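Local coordinates for putative hydrolase (PDB 4XUK), which probably hydrolyses organophosphorus esters and perhaps lactones, using a two-zinc centre of the metallo-beta-lactamase superfamily, at residues K190-A195 and L248-N253; T260-H265 and P269-T274. The protein carries 2 engineered substitutions. One frame throughout, in Å; residues are numbered along the deposited sequence.

Contact 1. Residues K190-A195 and L248-N253; sequences KVINTA and LKQFAN
The flat side-chain amide of Q250 turns one face to T194, whose methyl CG2 sits nearly above the amide carbon CD, at 4.2 Å. I192 comes to the same face but further out, near the oxygen edge, with its CG2 4.5 Å from OE1 of Q250. The T194 and Q250 side chains cross at about a right angle, and the closest approach of the two is aliphatic, 4.1 Å between T194 CG2 and Q250 CG. The glutamine chain bends at chi2 (-58°), which brings its amide broadside to the methyl. The T194 hydroxyl is hydrogen-bonded elsewhere, to ND1 of H201 and OG of S203, at the start of strand 202-208. The polar link between the segments is a single ordered water: it donates to the backbone O of N193 (2.8 Å) and to OE1 of Q250 (3.0 Å), and accepts from NZ of K249. Helix 240-257 thus meets the end of strand 189-193 in the alpha-beta/beta-alpha sandwich of the metallo-beta-lactamase fold. At the last residue of the strand, OD1 of N193 accepts the backbone N of A195 at 3.0 Å, with the donor 44° above the carbonyl plane, in an Asx turn. The turn ends two residues before the zinc ligand H197, and T246 on the helix hydrogen-bonds the carbonyl O of A195.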
ATOM      1  N   LYS A 190     -19.643  17.753  -4.226  1.00 20.71           N
ATOM      2  CA  LYS A 190     -19.769  18.452  -5.472  1.00 23.87           C
ATOM      3  C   LYS A 190     -19.576  17.537  -6.690  1.00 26.72           C
ATOM      4  O   LYS A 190     -18.670  16.773  -6.759  1.00 21.48           O
ATOM      5  CB  LYS A 190     -18.835  19.609  -5.521  1.00 24.85           C
ATOM      6  CG  LYS A 190     -18.906  20.306  -6.816  1.00 31.88           C
ATOM      7  CD  LYS A 190     -18.042  21.518  -6.843  1.00 41.29           C
ATOM      8  CE  LYS A 190     -17.949  22.078  -8.235  1.00 40.54           C
ATOM      9  NZ  LYS A 190     -17.449  23.439  -8.013  1.00 43.97           N
ATOM     10  N   VAL A 191     -20.467  17.642  -7.639  1.00 23.39           N
ATOM     11  CA  VAL A 191     -20.370  16.780  -8.812  1.00 23.72           C
ATOM     12  C   VAL A 191     -19.534  17.447  -9.909  1.00 25.55           C
ATOM     13  O   VAL A 191     -19.688  18.637 -10.199  1.00 22.73           O
ATOM     14  CB  VAL A 191     -21.768  16.314  -9.319  1.00 24.64           C
ATOM     15  CG1 VAL A 191     -22.566  15.698  -8.174  1.00 22.21           C
ATOM     16  CG2 VAL A 191     -22.549  17.451  -9.939  1.00 23.77           C
ATOM     17  N   ILE A 192     -18.621  16.676 -10.491  1.00 21.62           N
ATOM     18  CA  ILE A 192     -17.697  17.207 -11.484  1.00 23.01           C
ATOM     19  C   ILE A 192     -17.761  16.388 -12.758  1.00 21.82           C
ATOM     20  O   ILE A 192     -17.565  15.164 -12.741  1.00 18.22           O
ATOM     21  CB  ILE A 192     -16.254  17.239 -10.927  1.00 25.35           C
ATOM     22  CG1 ILE A 192     -16.227  18.069  -9.637  1.00 28.62           C
ATOM     23  CG2 ILE A 192     -15.269  17.784 -11.960  1.00 27.59           C
ATOM     24  CD1 ILE A 192     -14.894  18.085  -8.942  1.00 34.59           C
ATOM     25  N   ASN A 193     -18.043  17.058 -13.871  1.00 22.25           N
ATOM     26  CA  ASN A 193     -18.139  16.349 -15.126  1.00 20.69           C
ATOM     27  C   ASN A 193     -16.768  15.893 -15.602  1.00 23.98           C
ATOM     28  O   ASN A 193     -15.860  16.703 -15.820  1.00 19.66           O
ATOM     29  CB  ASN A 193     -18.828  17.193 -16.197  1.00 25.01           C
ATOM     30  CG  ASN A 193     -19.063  16.411 -17.469  1.00 21.63           C
ATOM     31  OD1 ASN A 193     -18.114  15.992 -18.132  1.00 23.08           O
ATOM     32  ND2 ASN A 193     -20.326  16.196 -17.811  1.00 22.21           N
ATOM     33  N   THR A 194     -16.623  14.582 -15.751  1.00 20.16           N
ATOM     34  CA  THR A 194     -15.385  14.017 -16.256  1.00 20.99           C
ATOM     35  C   THR A 194     -15.738  12.998 -17.333  1.00 18.27           C
ATOM     36  O   THR A 194     -15.285  11.861 -17.310  1.00 17.26           O
ATOM     37  CB  THR A 194     -14.545  13.381 -15.130  1.00 19.45           C
ATOM     38  OG1 THR A 194     -15.333  12.422 -14.410  1.00 17.31           O
ATOM     39  CG2 THR A 194     -14.055  14.447 -14.166  1.00 23.12           C
ATOM     40  N   ALA A 195     -16.572  13.426 -18.274  1.00 19.27           N
ATOM     41  CA  ALA A 195     -17.035  12.563 -19.354  1.00 20.69           C
ATOM     42  C   ALA A 195     -15.921  12.108 -20.287  1.00 19.72           C
ATOM     43  O   ALA A 195     -14.893  12.768 -20.412  1.00 19.01           O
ATOM     44  CB  ALA A 195     -18.126  13.269 -20.162  1.00 20.80           C
ATOM     45  N   LEU A 248      -5.954  14.262 -18.604  1.00 20.10           N
ATOM     46  CA  LEU A 248      -4.928  15.245 -18.629  1.00 23.88           C
ATOM     47  C   LEU A 248      -5.323  16.515 -17.891  1.00 22.63           C
ATOM     48  O   LEU A 248      -4.571  17.081 -17.195  1.00 22.78           O
ATOM     49  CB  LEU A 248      -4.552  15.535 -20.050  1.00 23.18           C
ATOM     50  CG  LEU A 248      -3.841  14.450 -20.828  1.00 26.88           C
ATOM     51  CD1 LEU A 248      -3.700  14.914 -22.261  1.00 28.66           C
ATOM     52  CD2 LEU A 248      -2.507  14.103 -20.214  1.00 30.54           C
ATOM     53  N   LYS A 249      -6.551  16.932 -18.052  1.00 23.12           N
ATOM     54  CA  LYS A 249      -7.044  18.085 -17.303  1.00 25.44           C
ATOM     55  C   LYS A 249      -7.044  17.839 -15.799  1.00 23.18           C
ATOM     56  O   LYS A 249      -6.610  18.693 -15.018  1.00 20.80           O
ATOM     57  CB  LYS A 249      -8.459  18.461 -17.746  1.00 28.51           C
ATOM     58  CG  LYS A 249      -8.710  19.950 -17.671  1.00 33.92           C
ATOM     59  CD  LYS A 249      -9.842  20.286 -16.758  1.00 37.85           C
ATOM     60  CE  LYS A 249     -11.144  19.740 -17.293  1.00 34.93           C
ATOM     61  NZ  LYS A 249     -12.277  20.204 -16.453  1.00 39.17           N
ATOM     62  N   GLN A 250      -7.552  16.683 -15.383  1.00 23.74           N
ATOM     63  CA  GLN A 250      -7.703  16.428 -13.958  1.00 19.61           C
ATOM     64  C   GLN A 250      -6.357  16.163 -13.283  1.00 18.31           C
ATOM     65  O   GLN A 250      -6.126  16.641 -12.179  1.00 20.43           O
ATOM     66  CB  GLN A 250      -8.694  15.284 -13.705  1.00 20.56           C
ATOM     67  CG  GLN A 250     -10.119  15.598 -14.184  1.00 21.54           C
ATOM     68  CD  GLN A 250     -10.703  16.846 -13.529  1.00 29.96           C
ATOM     69  OE1 GLN A 250     -11.392  17.641 -14.171  1.00 30.60           O
ATOM     70  NE2 GLN A 250     -10.427  17.020 -12.247  1.00 26.31           N
ATOM     71  N   PHE A 251      -5.473  15.418 -13.943  1.00 17.54           N
ATOM     72  CA  PHE A 251      -4.163  15.111 -13.362  1.00 19.59           C
ATOM     73  C   PHE A 251      -3.336  16.382 -13.208  1.00 21.00           C
ATOM     74  O   PHE A 251      -2.573  16.530 -12.251  1.00 19.77           O
ATOM     75  CB  PHE A 251      -3.403  14.088 -14.220  1.00 19.50           C
ATOM     76  CG  PHE A 251      -3.795  12.657 -13.954  1.00 18.25           C
ATOM     77  CD1 PHE A 251      -4.995  12.346 -13.320  1.00 18.58           C
ATOM     78  CD2 PHE A 251      -2.953  11.622 -14.341  1.00 17.90           C
ATOM     79  CE1 PHE A 251      -5.350  11.016 -13.083  1.00 21.00           C
ATOM     80  CE2 PHE A 251      -3.289  10.302 -14.103  1.00 16.98           C
ATOM     81  CZ  PHE A 251      -4.490   9.996 -13.481  1.00 19.08           C
ATOM     82  N   ALA A 252      -3.482  17.291 -14.166  1.00 20.15           N
ATOM     83  CA  ALA A 252      -2.810  18.578 -14.079  1.00 23.11           C
ATOM     84  C   ALA A 252      -3.301  19.299 -12.832  1.00 24.33           C
ATOM     85  O   ALA A 252      -2.503  19.718 -12.007  1.00 22.86           O
ATOM     86  CB  ALA A 252      -3.070  19.400 -15.332  1.00 24.24           C
ATOM     87  N   ASN A 253      -4.618  19.421 -12.690  1.00 22.44           N
ATOM     88  CA  ASN A 253      -5.219  20.007 -11.499  1.00 21.63           C
ATOM     89  C   ASN A 253      -4.723  19.346 -10.207  1.00 23.30           C
ATOM     90  O   ASN A 253      -4.325  20.044  -9.270  1.00 25.61           O
ATOM     91  CB  ASN A 253      -6.754  19.941 -11.619  1.00 22.99           C
ATOM     92  CG  ASN A 253      -7.475  20.169 -10.290  1.00 27.69           C
ATOM     93  OD1 ASN A 253      -7.030  20.940  -9.440  1.00 26.09           O
ATOM     94  ND2 ASN A 253      -8.607  19.494 -10.116  1.00 30.54           N
TER
HETATM   95  O   HOH W   1     -13.180  17.235 -16.562  1.00 30.37           O

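Contact 2. Residues T260-H265 and P269-T274; sequences TIAAPH and PGIGHT. Engineered in segment 269-274: T274 (natural residue Ile). With ZN (zinc ion), chain C.
I261 and G272 exchange two backbone hydrogen bonds, I261 N to G272 O at 2.8 Å and G272 N to I261 O at 3.1 Å, and A263 N adds a third to G270 O, also at 2.8 Å. In the non-hydrogen-bonded pair A262-I271 between them, CA of I271 makes a C-H...O contact to I261 O at 3.2 Å. At the far end, NE2 of H273 gives only a weak, strongly bent bond (121°) to OG1 of T260, whose principal partner is E211. CB of H273 points away from strand 260-262, but with CG beside the backbone N (chi1 -63°) the ring end comes back to T260. The pairing forms a beta hairpin inside a mixed sheet of the metallo-beta-lactamase fold, strand 211-215 lying on the other side of strand 260-262. Past the strand the chain runs on to H265, whose NE2 binds a zinc ion at 2.2 Å together with D112, H113 and D218; ND1 of the same ring is hydrogen-bonded to the backbone O of S57, so zinc and carbonyl together fix the ring's rotation. G270 takes a positive phi (78°), and its CA faces the opposite strand with no side chain between. Around the backbone ladder, A262 and I271 share a face packed on F61, while CG2 of T260 meets CG2 of I271 at 4.1 Å. On the other face, I261 and the engineered T274 both reach F254 of helix 240-257. H273 stacks on Y47 of the second subunit, and T274 O is hydrogen-bonded to the hydroxyl of the same tyrosine.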
ATOM      1  N   THR A 260      -6.274  15.005  -2.327  1.00 19.70           N
ATOM      2  CA  THR A 260      -6.237  13.606  -2.038  1.00 20.66           C
ATOM      3  C   THR A 260      -7.167  12.897  -3.040  1.00 22.83           C
ATOM      4  O   THR A 260      -8.233  13.380  -3.299  1.00 20.04           O
ATOM      5  CB  THR A 260      -6.756  13.363  -0.617  1.00 26.07           C
ATOM      6  OG1 THR A 260      -5.927  14.014   0.347  1.00 31.34           O
ATOM      7  CG2 THR A 260      -6.890  11.961  -0.351  1.00 15.83           C
ATOM      8  N   ILE A 261      -6.790  11.760  -3.574  1.00 19.51           N
ATOM      9  CA  ILE A 261      -7.507  11.069  -4.620  1.00 18.50           C
ATOM     10  C   ILE A 261      -7.988   9.699  -4.176  1.00 19.08           C
ATOM     11  O   ILE A 261      -7.235   8.983  -3.578  1.00 14.98           O
ATOM     12  CB  ILE A 261      -6.546  10.907  -5.813  1.00 25.51           C
ATOM     13  CG1 ILE A 261      -6.103  12.262  -6.299  1.00 23.63           C
ATOM     14  CG2 ILE A 261      -7.054   9.984  -6.886  1.00 20.02           C
ATOM     15  CD1 ILE A 261      -7.196  13.073  -6.883  1.00 21.02           C
ATOM     16  N   ALA A 262      -9.237   9.353  -4.486  1.00 16.69           N
ATOM     17  CA  ALA A 262      -9.702   8.003  -4.206  1.00 15.71           C
ATOM     18  C   ALA A 262     -10.172   7.410  -5.527  1.00 18.71           C
ATOM     19  O   ALA A 262     -11.098   7.923  -6.151  1.00 16.60           O
ATOM     20  CB  ALA A 262     -10.833   8.029  -3.194  1.00 16.36           C
ATOM     21  N   ALA A 263      -9.525   6.336  -5.956  1.00 15.51           N
ATOM     22  CA  ALA A 263      -9.762   5.801  -7.295  1.00 15.78           C
ATOM     23  C   ALA A 263     -10.172   4.341  -7.287  1.00 16.07           C
ATOM     24  O   ALA A 263      -9.497   3.512  -6.671  1.00 16.59           O
ATOM     25  CB  ALA A 263      -8.513   5.970  -8.134  1.00 15.77           C
ATOM     26  N   PRO A 264     -11.247   4.003  -8.027  1.00 14.47           N
ATOM     27  CA  PRO A 264     -11.680   2.605  -8.049  1.00 14.93           C
ATOM     28  C   PRO A 264     -10.679   1.668  -8.732  1.00 16.27           C
ATOM     29  O   PRO A 264     -10.690   0.479  -8.406  1.00 15.95           O
ATOM     30  CB  PRO A 264     -12.998   2.652  -8.845  1.00 17.69           C
ATOM     31  CG  PRO A 264     -12.895   3.877  -9.679  1.00 16.65           C
ATOM     32  CD  PRO A 264     -12.137   4.866  -8.819  1.00 15.93           C
ATOM     33  N   HIS A 265      -9.836   2.172  -9.635  1.00 16.85           N
ATOM     34  CA  HIS A 265      -8.883   1.292 -10.331  1.00 15.24           C
ATOM     35  C   HIS A 265      -7.397   1.557 -10.089  1.00 18.03           C
ATOM     36  O   HIS A 265      -6.567   1.187 -10.923  1.00 16.04           O
ATOM     37  CB  HIS A 265      -9.163   1.302 -11.842  1.00 17.88           C
ATOM     38  CG  HIS A 265     -10.477   0.691 -12.201  1.00 17.88           C
ATOM     39  ND1 HIS A 265     -10.952  -0.447 -11.591  1.00 20.46           N
ATOM     40  CD2 HIS A 265     -11.424   1.072 -13.095  1.00 16.45           C
ATOM     41  CE1 HIS A 265     -12.141  -0.743 -12.094  1.00 17.25           C
ATOM     42  NE2 HIS A 265     -12.440   0.157 -13.011  1.00 20.17           N
ATOM     43  N   PRO A 269      -5.469   0.379  -1.180  1.00 19.29           N
ATOM     44  CA  PRO A 269      -6.770   1.044  -0.986  1.00 16.33           C
ATOM     45  C   PRO A 269      -7.185   2.058  -2.052  1.00 18.46           C
ATOM     46  O   PRO A 269      -8.344   2.500  -2.016  1.00 19.76           O
ATOM     47  CB  PRO A 269      -6.599   1.748   0.366  1.00 19.85           C
ATOM     48  CG  PRO A 269      -5.135   1.921   0.525  1.00 21.56           C
ATOM     49  CD  PRO A 269      -4.520   0.715  -0.107  1.00 17.03           C
ATOM     50  N   GLY A 270      -6.297   2.426  -2.976  1.00 15.38           N
ATOM     51  CA  GLY A 270      -6.679   3.337  -4.049  1.00 15.21           C
ATOM     52  C   GLY A 270      -6.742   4.797  -3.625  1.00 17.79           C
ATOM     53  O   GLY A 270      -7.337   5.633  -4.316  1.00 15.91           O
ATOM     54  N   ILE A 271      -6.115   5.103  -2.493  1.00 16.67           N
ATOM     55  CA  ILE A 271      -6.112   6.454  -1.948  1.00 16.08           C
ATOM     56  C   ILE A 271      -4.675   6.984  -1.954  1.00 15.45           C
ATOM     57  O   ILE A 271      -3.732   6.295  -1.542  1.00 17.56           O
ATOM     58  CB  ILE A 271      -6.696   6.464  -0.509  1.00 15.12           C
ATOM     59  CG1 ILE A 271      -8.122   5.895  -0.492  1.00 14.48           C
ATOM     60  CG2 ILE A 271      -6.684   7.870   0.083  1.00 18.41           C
ATOM     61  CD1 ILE A 271      -8.733   5.801   0.934  1.00 14.78           C
ATOM     62  N   GLY A 272      -4.497   8.199  -2.444  1.00 18.83           N
ATOM     63  CA  GLY A 272      -3.159   8.751  -2.587  1.00 16.71           C
ATOM     64  C   GLY A 272      -3.194  10.139  -3.194  1.00 20.84           C
ATOM     65  O   GLY A 272      -4.212  10.828  -3.134  1.00 18.46           O
ATOM     66  N   HIS A 273      -2.076  10.548  -3.782  1.00 21.17           N
ATOM     67  CA  HIS A 273      -1.956  11.872  -4.372  1.00 16.17           C
ATOM     68  C   HIS A 273      -1.180  11.736  -5.675  1.00 19.70           C
ATOM     69  O   HIS A 273      -0.530  10.711  -5.900  1.00 18.47           O
ATOM     70  CB  HIS A 273      -1.182  12.778  -3.426  1.00 18.00           C
ATOM     71  CG  HIS A 273      -1.864  13.011  -2.112  1.00 18.04           C
ATOM     72  ND1 HIS A 273      -1.779  12.122  -1.060  1.00 17.25           N
ATOM     73  CD2 HIS A 273      -2.634  14.037  -1.677  1.00 21.24           C
ATOM     74  CE1 HIS A 273      -2.465  12.594  -0.031  1.00 20.11           C
ATOM     75  NE2 HIS A 273      -2.988  13.756  -0.377  1.00 21.44           N
ATOM     76  N   THR A 274      -1.250  12.743  -6.542  1.00 20.56           N
ATOM     77  CA  THR A 274      -0.429  12.701  -7.751  1.00 18.93           C
ATOM     78  C   THR A 274       0.609  13.809  -7.800  1.00 20.17           C
ATOM     79  O   THR A 274       0.320  14.985  -7.529  1.00 18.71           O
ATOM     80  CB  THR A 274      -1.256  12.634  -9.074  1.00 25.81           C
ATOM     81  OG1 THR A 274      -0.801  13.629 -10.002  1.00 29.65           O
ATOM     82  CG2 THR A 274      -2.700  12.842  -8.812  1.00 20.09           C
TER
HETATM   83 ZN    ZN C 401     -14.497   0.502 -13.764  1.00 20.00          ZN

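The two contacts lie in series along the chain: contact 1 closes on helix 240-257, and strand 260-262, which opens contact 2, follows that helix almost at once. Their centres are 14 Å apart, and both draw on one mixed sheet, to which contact 1 gives strand 189-193 near one edge and contact 2 the hairpin towards the other. Helix 240-257 spans the interval between them, and the backbone O of F251 on it packs near OG1 of T274. Each leads to the dinuclear zinc site: the chain just after segment 190-195 supplies H197 to one metal, and the first segment of contact 2 ends in H265, on the other metal. Contact 2 alone also reaches the second subunit.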